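Local coordinates for protein D-mannose isomerase (Marinomonas mediterranea, PDB 5X32) that interconverts D-mannose and D-fructose, and less efficiently isomerises D-lyxose, as a monomeric member of the N-acylglucosamine 2-epimerase family, at residues R57-F62 and I119-N124; E181-A186 and P193-R198; R198-A203 and K264-N269. All blocks are in the same frame, centred on the assembly; numbering follows the deposited sequence.

Contact 1: residues R57-F62 and I119-N124; sequences RFIFNF and ILAYSN. With PO4 (phosphate ion), chain C.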
# COMPACT_ATOMS: atom_id res chain seq x y z
N ARG A 57 0.68 7.95 -5.06
CA ARG A 57 1.75 7.23 -4.37
C ARG A 57 3.05 7.99 -4.47
O ARG A 57 3.84 7.98 -3.52
CB ARG A 57 1.91 5.81 -4.90
CG ARG A 57 0.88 4.87 -4.33
CD ARG A 57 1.10 3.45 -4.79
NE ARG A 57 -0.01 2.60 -4.41
CZ ARG A 57 0.01 1.28 -4.48
NH1 ARG A 57 1.10 0.67 -4.90
NH2 ARG A 57 -1.05 0.56 -4.11
N PHE A 58 3.27 8.68 -5.60
CA PHE A 58 4.51 9.47 -5.74
C PHE A 58 4.51 10.64 -4.76
O PHE A 58 5.56 11.02 -4.22
CB PHE A 58 4.67 9.99 -7.17
CG PHE A 58 5.44 9.06 -8.07
CD1 PHE A 58 6.76 8.73 -7.78
CD2 PHE A 58 4.86 8.50 -9.18
CE1 PHE A 58 7.47 7.88 -8.59
CE2 PHE A 58 5.57 7.65 -10.00
CZ PHE A 58 6.88 7.34 -9.70
N ILE A 59 3.32 11.15 -4.48
CA ILE A 59 3.17 12.19 -3.48
C ILE A 59 3.62 11.63 -2.15
O ILE A 59 4.43 12.25 -1.46
CB ILE A 59 1.74 12.71 -3.40
CG1 ILE A 59 1.47 13.62 -4.62
CG2 ILE A 59 1.52 13.50 -2.11
CD1 ILE A 59 0.03 13.98 -4.81
N PHE A 60 3.14 10.43 -1.82
CA PHE A 60 3.63 9.76 -0.62
C PHE A 60 5.17 9.63 -0.61
O PHE A 60 5.81 9.94 0.40
CB PHE A 60 3.00 8.36 -0.51
CG PHE A 60 3.52 7.57 0.64
CD1 PHE A 60 4.65 6.78 0.50
CD2 PHE A 60 2.90 7.63 1.87
CE1 PHE A 60 5.14 6.07 1.58
CE2 PHE A 60 3.38 6.91 2.95
CZ PHE A 60 4.49 6.13 2.80
N ASN A 61 5.75 9.20 -1.73
CA ASN A 61 7.19 9.07 -1.85
C ASN A 61 7.91 10.33 -1.42
O ASN A 61 8.67 10.34 -0.45
CB ASN A 61 7.62 8.78 -3.29
CG ASN A 61 7.43 7.35 -3.70
OD1 ASN A 61 6.63 6.60 -3.12
ND2 ASN A 61 8.17 6.94 -4.74
N PHE A 62 7.63 11.41 -2.15
CA PHE A 62 8.44 12.61 -1.99
C PHE A 62 8.16 13.27 -0.66
O PHE A 62 9.06 13.82 -0.03
CB PHE A 62 8.20 13.57 -3.15
CG PHE A 62 8.78 13.08 -4.44
CD1 PHE A 62 10.15 12.98 -4.60
CD2 PHE A 62 7.96 12.73 -5.49
CE1 PHE A 62 10.70 12.53 -5.79
CE2 PHE A 62 8.48 12.27 -6.68
CZ PHE A 62 9.86 12.18 -6.83
N ILE A 119 -6.80 10.45 -0.04
CA ILE A 119 -6.70 10.83 1.37
C ILE A 119 -5.28 10.65 1.91
O ILE A 119 -4.76 11.53 2.61
CB ILE A 119 -7.68 10.01 2.24
CG1 ILE A 119 -9.10 10.53 2.05
CG2 ILE A 119 -7.32 10.09 3.72
CD1 ILE A 119 -10.15 9.73 2.74
N LEU A 120 -4.63 9.55 1.56
CA LEU A 120 -3.25 9.32 1.99
C LEU A 120 -2.33 10.44 1.52
O LEU A 120 -1.54 11.01 2.31
CB LEU A 120 -2.75 7.97 1.46
CG LEU A 120 -1.34 7.60 1.92
CD1 LEU A 120 -1.32 7.22 3.40
CD2 LEU A 120 -0.74 6.51 1.04
N ALA A 121 -2.45 10.77 0.24
CA ALA A 121 -1.66 11.84 -0.35
C ALA A 121 -1.95 13.18 0.34
O ALA A 121 -1.01 13.93 0.65
CB ALA A 121 -1.92 11.95 -1.85
N TYR A 122 -3.22 13.49 0.61
CA TYR A 122 -3.52 14.75 1.31
C TYR A 122 -2.94 14.78 2.72
O TYR A 122 -2.44 15.83 3.13
CB TYR A 122 -5.03 15.04 1.35
CG TYR A 122 -5.58 15.45 -0.01
CD1 TYR A 122 -4.73 15.98 -0.97
CD2 TYR A 122 -6.91 15.25 -0.35
CE1 TYR A 122 -5.19 16.34 -2.21
CE2 TYR A 122 -7.39 15.61 -1.60
CZ TYR A 122 -6.52 16.15 -2.53
OH TYR A 122 -6.96 16.51 -3.78
N SER A 123 -2.98 13.64 3.44
CA SER A 123 -2.33 13.57 4.75
C SER A 123 -0.88 14.01 4.60
O SER A 123 -0.43 14.92 5.29
CB SER A 123 -2.36 12.16 5.34
OG SER A 123 -3.67 11.69 5.54
N ASN A 124 -0.19 13.41 3.65
CA ASN A 124 1.22 13.74 3.51
C ASN A 124 1.45 15.21 3.14
O ASN A 124 2.39 15.87 3.66
CB ASN A 124 1.86 12.80 2.49
CG ASN A 124 2.23 11.47 3.11
OD1 ASN A 124 3.32 11.31 3.65
ND2 ASN A 124 1.28 10.52 3.10
P PO4 C . -2.65 -3.78 -2.80
O1 PO4 C . -4.14 -4.00 -2.67
O2 PO4 C . -2.05 -4.89 -3.64
O3 PO4 C . -1.94 -3.76 -1.46
O4 PO4 C . -2.48 -2.42 -3.44
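Phe60 has the largest share of the buried surface in this helix pairing, its ring crossing Leu120 and Asn124 of the other helix, while Ile59 meets Ala121. The apolar contacts come first. CG2 of Ile59 lies 3.8 Å from CB of Ala121, a small residue that lets the two backbones approach; the segment axes come within 8.5 Å and run nearly parallel, 26° apart. Nearby, CD2 of Phe60 reaches CD2 of Leu120 at 3.9 Å.

A second interaction sets a ring against an amide. With CG of Phe60 anti to the backbone N (chi1 176°), the ring swings across to Asn124, where CD2 of Phe60 sits 3.5 Å from ND2 of Asn124. Ring and amide planes stand 74° apart. Two bonds fix the rotation of this amide: ND2 of Asn124 donates to O of Leu120 at 3.0 Å, approaching from above the carbonyl plane, and OD1 of Asn124 is hydrogen-bonded to Gln64 of helix 52-69.

A bound phosphate, probably from the crystallisation liquor, adds a weak hydrogen bond: Arg57, extended from CG to NE, reaches its O4 with NH2 at 3.4 Å, the oxygen lying at the guanidinium edge; Tyr113 and His178 also bind it. Phe60 meets Tyr379 edge-to-face, and its side chain is about 8 Å from that of His380, a proton donor/acceptor by similarity.

The chemistry thus pairs an apolar seam with an amide tied to both helices, consistent with neighbouring inner helices of an (alpha/alpha)6 barrel, and turns the charged arginine towards an anion beside the probable catalytic centre.

Contact 2: residues E181-A186 and P193-R198; sequences EALMSA and PKYLDR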
# COMPACT_ATOMS: atom_id res chain seq x y z
N GLU A 181 -5.73 2.14 6.34
CA GLU A 181 -4.39 2.71 6.37
C GLU A 181 -4.38 4.22 6.20
O GLU A 181 -3.72 4.97 6.96
CB GLU A 181 -3.57 2.08 5.27
CG GLU A 181 -2.29 2.81 4.99
CD GLU A 181 -1.75 2.51 3.60
OE1 GLU A 181 -2.55 2.11 2.71
OE2 GLU A 181 -0.52 2.69 3.40
N ALA A 182 -5.15 4.68 5.21
CA ALA A 182 -5.18 6.08 4.84
C ALA A 182 -5.71 6.88 6.01
O ALA A 182 -5.15 7.93 6.36
CB ALA A 182 -6.06 6.29 3.61
N LEU A 183 -6.75 6.35 6.64
CA LEU A 183 -7.38 7.04 7.76
C LEU A 183 -6.47 7.09 8.99
O LEU A 183 -6.55 8.06 9.76
CB LEU A 183 -8.71 6.40 8.10
CG LEU A 183 -9.74 6.64 7.00
CD1 LEU A 183 -10.97 5.82 7.27
CD2 LEU A 183 -10.09 8.11 6.91
N MET A 184 -5.62 6.07 9.19
CA MET A 184 -4.58 6.22 10.21
C MET A 184 -3.59 7.36 9.89
O MET A 184 -3.18 8.12 10.78
CB MET A 184 -3.80 4.93 10.39
CG MET A 184 -4.55 3.88 11.15
SD MET A 184 -3.63 2.34 11.21
CE MET A 184 -2.25 2.93 12.14
N SER A 185 -3.23 7.48 8.61
CA SER A 185 -2.34 8.57 8.20
C SER A 185 -3.01 9.92 8.48
O SER A 185 -2.37 10.90 8.90
CB SER A 185 -1.99 8.44 6.72
OG SER A 185 -1.07 9.44 6.31
N ALA A 186 -4.32 9.95 8.25
CA ALA A 186 -5.10 11.16 8.45
C ALA A 186 -5.15 11.50 9.93
O ALA A 186 -5.00 12.66 10.31
CB ALA A 186 -6.51 10.98 7.89
N PRO A 193 -9.94 12.50 15.80
CA PRO A 193 -10.23 11.14 16.27
C PRO A 193 -11.35 10.42 15.50
O PRO A 193 -11.55 9.20 15.67
CB PRO A 193 -10.63 11.36 17.73
CG PRO A 193 -11.17 12.73 17.77
CD PRO A 193 -10.37 13.52 16.76
N LYS A 194 -12.04 11.17 14.67
CA LYS A 194 -13.07 10.65 13.77
C LYS A 194 -12.46 9.58 12.88
O LYS A 194 -13.00 8.47 12.68
CB LYS A 194 -13.63 11.81 12.93
CG LYS A 194 -14.69 11.50 11.89
CD LYS A 194 -14.93 12.76 11.07
CE LYS A 194 -16.39 13.18 11.05
NZ LYS A 194 -16.54 14.57 10.53
N TYR A 195 -11.31 9.94 12.32
CA TYR A 195 -10.61 9.12 11.38
C TYR A 195 -10.09 7.84 12.01
O TYR A 195 -10.28 6.75 11.47
CB TYR A 195 -9.47 9.92 10.78
CG TYR A 195 -9.91 11.15 10.03
CD1 TYR A 195 -11.04 11.12 9.22
CD2 TYR A 195 -9.19 12.34 10.11
CE1 TYR A 195 -11.43 12.24 8.51
CE2 TYR A 195 -9.57 13.45 9.41
CZ TYR A 195 -10.69 13.40 8.61
OH TYR A 195 -11.08 14.52 7.90
N LEU A 196 -9.47 7.97 13.18
CA LEU A 196 -8.97 6.80 13.90
C LEU A 196 -10.13 5.88 14.22
O LEU A 196 -9.99 4.65 14.15
CB LEU A 196 -8.21 7.21 15.16
CG LEU A 196 -7.67 6.07 16.02
CD1 LEU A 196 -6.84 5.11 15.19
CD2 LEU A 196 -6.83 6.63 17.16
N ASP A 197 -11.29 6.45 14.55
CA ASP A 197 -12.43 5.60 14.88
C ASP A 197 -12.92 4.82 13.66
O ASP A 197 -13.26 3.62 13.74
CB ASP A 197 -13.57 6.44 15.47
CG ASP A 197 -13.25 6.94 16.88
OD1 ASP A 197 -12.33 6.38 17.52
OD2 ASP A 197 -13.90 7.91 17.33
N ARG A 198 -12.88 5.47 12.50
CA ARG A 198 -13.28 4.77 11.28
C ARG A 198 -12.24 3.67 10.93
O ARG A 198 -12.60 2.56 10.53
CB ARG A 198 -13.47 5.77 10.13
CG ARG A 198 -13.91 5.15 8.83
CD ARG A 198 -15.14 4.28 8.98
NE ARG A 198 -16.28 4.99 9.54
CZ ARG A 198 -17.19 5.64 8.81
NH1 ARG A 198 -17.08 5.69 7.49
NH2 ARG A 198 -18.20 6.26 9.39
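An antiparallel helix hairpin is held here by apolar packing, with Leu183 and Ala186 of helix 173-190 set against Tyr195 and Arg198 of helix 193-212, on the two sides of the short turn that joins them. The segment axes approach to 7.9 Å with 156° between their directions, and Leu183 faces Tyr195 in the backbone register.

Tyr195 is the central piece. Its CG is anti to the carbonyl carbon (chi1 -61°), which directs the ring toward the other helix, where CD1 and CD2 have different neighbours, both approaching obliquely: CD1 of Tyr195 lies 3.9 Å from CD2 of Leu183, and CD2 of Tyr195 lies 3.7 Å from CB of Ala186. The leucine and tyrosine side chains cross at about a right angle. With an alanine here, Leu183 and Ala186 would probably lose their shared aromatic neighbour, opening a gap between the helices, and Tyr141 would lose this edge-to-face neighbour.

The other methyl of Leu183 serves a different neighbour. CD1 of Leu183 rests beside CG of Arg198, 3.4 Å away, the two side chains pointing the same way. Only the aliphatic base of the arginine is used in this way, because bends at chi2 and chi3 lead its guanidinium off to a salt bridge with Glu145 and a cation-pi contact with Trp149.

Around the hairpin, helix 133-147 supplies Tyr141 and Ile137 to the Leu183 and Tyr195 side, helix 112-127 abuts Ser185 and Ala186, and helix 249-265 receives Met184 and Leu196, consistent with an inner and an outer helix of the (alpha/alpha)6 barrel.

Contact 3: residues R198-A203 and K264-N269; sequences RAKLLA and KRSPEN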
# COMPACT_ATOMS: atom_id res chain seq x y z
N ARG A 198 -12.88 5.47 12.50
CA ARG A 198 -13.28 4.77 11.28
C ARG A 198 -12.24 3.67 10.93
O ARG A 198 -12.60 2.56 10.53
CB ARG A 198 -13.47 5.77 10.13
CG ARG A 198 -13.91 5.15 8.83
CD ARG A 198 -15.14 4.28 8.98
NE ARG A 198 -16.28 4.99 9.54
CZ ARG A 198 -17.19 5.64 8.81
NH1 ARG A 198 -17.08 5.69 7.49
NH2 ARG A 198 -18.20 6.26 9.39
N ALA A 199 -10.96 3.99 11.10
CA ALA A 199 -9.92 3.01 10.82
C ALA A 199 -10.13 1.79 11.68
O ALA A 199 -10.10 0.67 11.18
CB ALA A 199 -8.53 3.60 11.07
N LYS A 200 -10.41 2.00 12.97
CA LYS A 200 -10.59 0.84 13.84
C LYS A 200 -11.84 0.03 13.52
O LYS A 200 -11.85 -1.20 13.67
CB LYS A 200 -10.58 1.28 15.30
CG LYS A 200 -9.37 2.12 15.64
CD LYS A 200 -9.34 2.47 17.11
CE LYS A 200 -9.82 1.29 17.93
NZ LYS A 200 -9.33 1.34 19.32
N LEU A 201 -12.88 0.72 13.06
CA LEU A 201 -14.11 0.03 12.66
C LEU A 201 -13.88 -0.85 11.43
O LEU A 201 -14.37 -1.99 11.36
CB LEU A 201 -15.23 1.04 12.39
CG LEU A 201 -16.58 0.48 11.94
CD1 LEU A 201 -17.06 -0.63 12.85
CD2 LEU A 201 -17.63 1.58 11.81
N LEU A 202 -13.15 -0.32 10.45
CA LEU A 202 -12.80 -1.05 9.25
C LEU A 202 -11.94 -2.26 9.61
O LEU A 202 -12.17 -3.39 9.13
CB LEU A 202 -12.07 -0.14 8.26
CG LEU A 202 -12.93 0.99 7.71
CD1 LEU A 202 -12.13 1.96 6.85
CD2 LEU A 202 -14.08 0.39 6.92
N ALA A 203 -10.95 -2.01 10.47
CA ALA A 203 -10.08 -3.07 10.96
C ALA A 203 -10.91 -4.19 11.56
O ALA A 203 -10.74 -5.34 11.18
CB ALA A 203 -9.09 -2.53 12.00
N LYS A 264 -0.94 0.41 18.60
CA LYS A 264 -0.13 1.38 19.33
C LYS A 264 -0.87 2.70 19.45
O LYS A 264 -0.66 3.45 20.40
CB LYS A 264 1.22 1.60 18.64
CG LYS A 264 1.82 3.05 18.66
CD LYS A 264 2.09 3.74 20.02
CE LYS A 264 3.03 4.94 19.84
NZ LYS A 264 2.47 5.97 18.86
N ARG A 265 -1.82 2.96 18.56
CA ARG A 265 -2.54 4.22 18.64
C ARG A 265 -3.72 4.14 19.59
O ARG A 265 -3.88 4.98 20.48
CB ARG A 265 -3.00 4.65 17.25
CG ARG A 265 -1.89 4.59 16.26
CD ARG A 265 -2.21 5.23 14.92
NE ARG A 265 -1.16 4.93 13.96
CZ ARG A 265 0.08 5.40 14.02
NH1 ARG A 265 0.45 6.20 15.01
NH2 ARG A 265 0.96 5.06 13.09
N SER A 266 -4.54 3.11 19.43
CA SER A 266 -5.73 2.95 20.23
C SER A 266 -5.92 1.46 20.50
O SER A 266 -6.62 0.78 19.74
CB SER A 266 -6.92 3.58 19.50
OG SER A 266 -8.15 3.40 20.18
N PRO A 267 -5.27 0.95 21.56
CA PRO A 267 -5.13 -0.49 21.85
C PRO A 267 -6.44 -1.28 21.96
O PRO A 267 -7.48 -0.73 22.28
CB PRO A 267 -4.40 -0.52 23.20
CG PRO A 267 -3.83 0.84 23.40
CD PRO A 267 -4.57 1.81 22.54
N GLU A 268 -6.34 -2.57 21.69
CA GLU A 268 -7.48 -3.48 21.65
C GLU A 268 -6.94 -4.90 21.83
O GLU A 268 -6.01 -5.29 21.12
CB GLU A 268 -8.24 -3.37 20.34
CG GLU A 268 -9.75 -3.32 20.49
CD GLU A 268 -10.26 -1.92 20.78
OE1 GLU A 268 -10.00 -1.00 19.97
OE2 GLU A 268 -10.90 -1.72 21.82
N ASN A 269 -7.52 -5.68 22.75
CA ASN A 269 -6.85 -6.89 23.18
C ASN A 269 -6.84 -8.04 22.15
O ASN A 269 -6.14 -9.04 22.34
CB ASN A 269 -7.40 -7.39 24.54
CG ASN A 269 -8.86 -7.84 24.48
OD1 ASN A 269 -9.40 -8.14 23.41
ND2 ASN A 269 -9.48 -7.95 25.66
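Lys200 reaches from helix 193-212 to Ser266 and Glu268, and its NZ makes all three hydrogen bonds between the segments. The ionic component is a salt bridge: NZ of Lys200 lies 2.5 Å from OE1 of Glu268, which it meets nearly in line with the C-O bond. A bend at chi2 of Glu268 brings OE1 to the lysine, and the two side chains cross at an oblique angle.

Hydrogen bonds to neutral acceptors complete the grip. NZ of Lys200 donates to OG of Ser266 at 2.5 Å and to the backbone O of the same Ser266 at 2.8 Å, the latter from well above the carbonyl plane (47° out of it). At this resolution the shortness of the two 2.5 Å distances should not be read as exceptional strength. A bend at chi3 (39°) in the otherwise extended lysine chain turns its end towards them. Since Ser266 is the first residue to leave helical geometry after helix 249-265, the positive charge sits close to that helix's C-terminal end, where it would probably be electrostatically favourable.

Nonpolar contact is minor: CD of Lys200 passes 3.6 Å from CB of Ser266, and elsewhere the lysine side chain touches Leu262 of helix 249-265.

The contact thus ties helix 193-212 at the protein surface to the loop leaving helix 249-265. Deeper between the same helices, Ala203 packs on Leu259 and Leu262. Arg265 turns instead to a salt bridge with Asp188 of helix 173-190, while Leu201 and Leu202 lie against Trp149 of strand 149-150.

The helix-helix packing of contacts 1 and 2 gives way in contact 3 to a salt bridge and hydrogen bonds at the surface. The first two are buried helix pairs, one nearly parallel and one antiparallel; contact 3 ties a helix to a loop. Contacts 2 and 3 share helix 193-212, and their centres lie about 9 Å apart, with Leu196 CD2 3.8 Å from Ser266 CB; Arg198 belongs to both ranges but touches across contact 2 alone. Helix 173-190 packs against helix 112-127 of contact 1, where Leu120 CD1 comes within 3.6 Å of Ser185 CB. Contacts 1 and 3 do not touch, and of the three the first alone borders the probable catalytic centre.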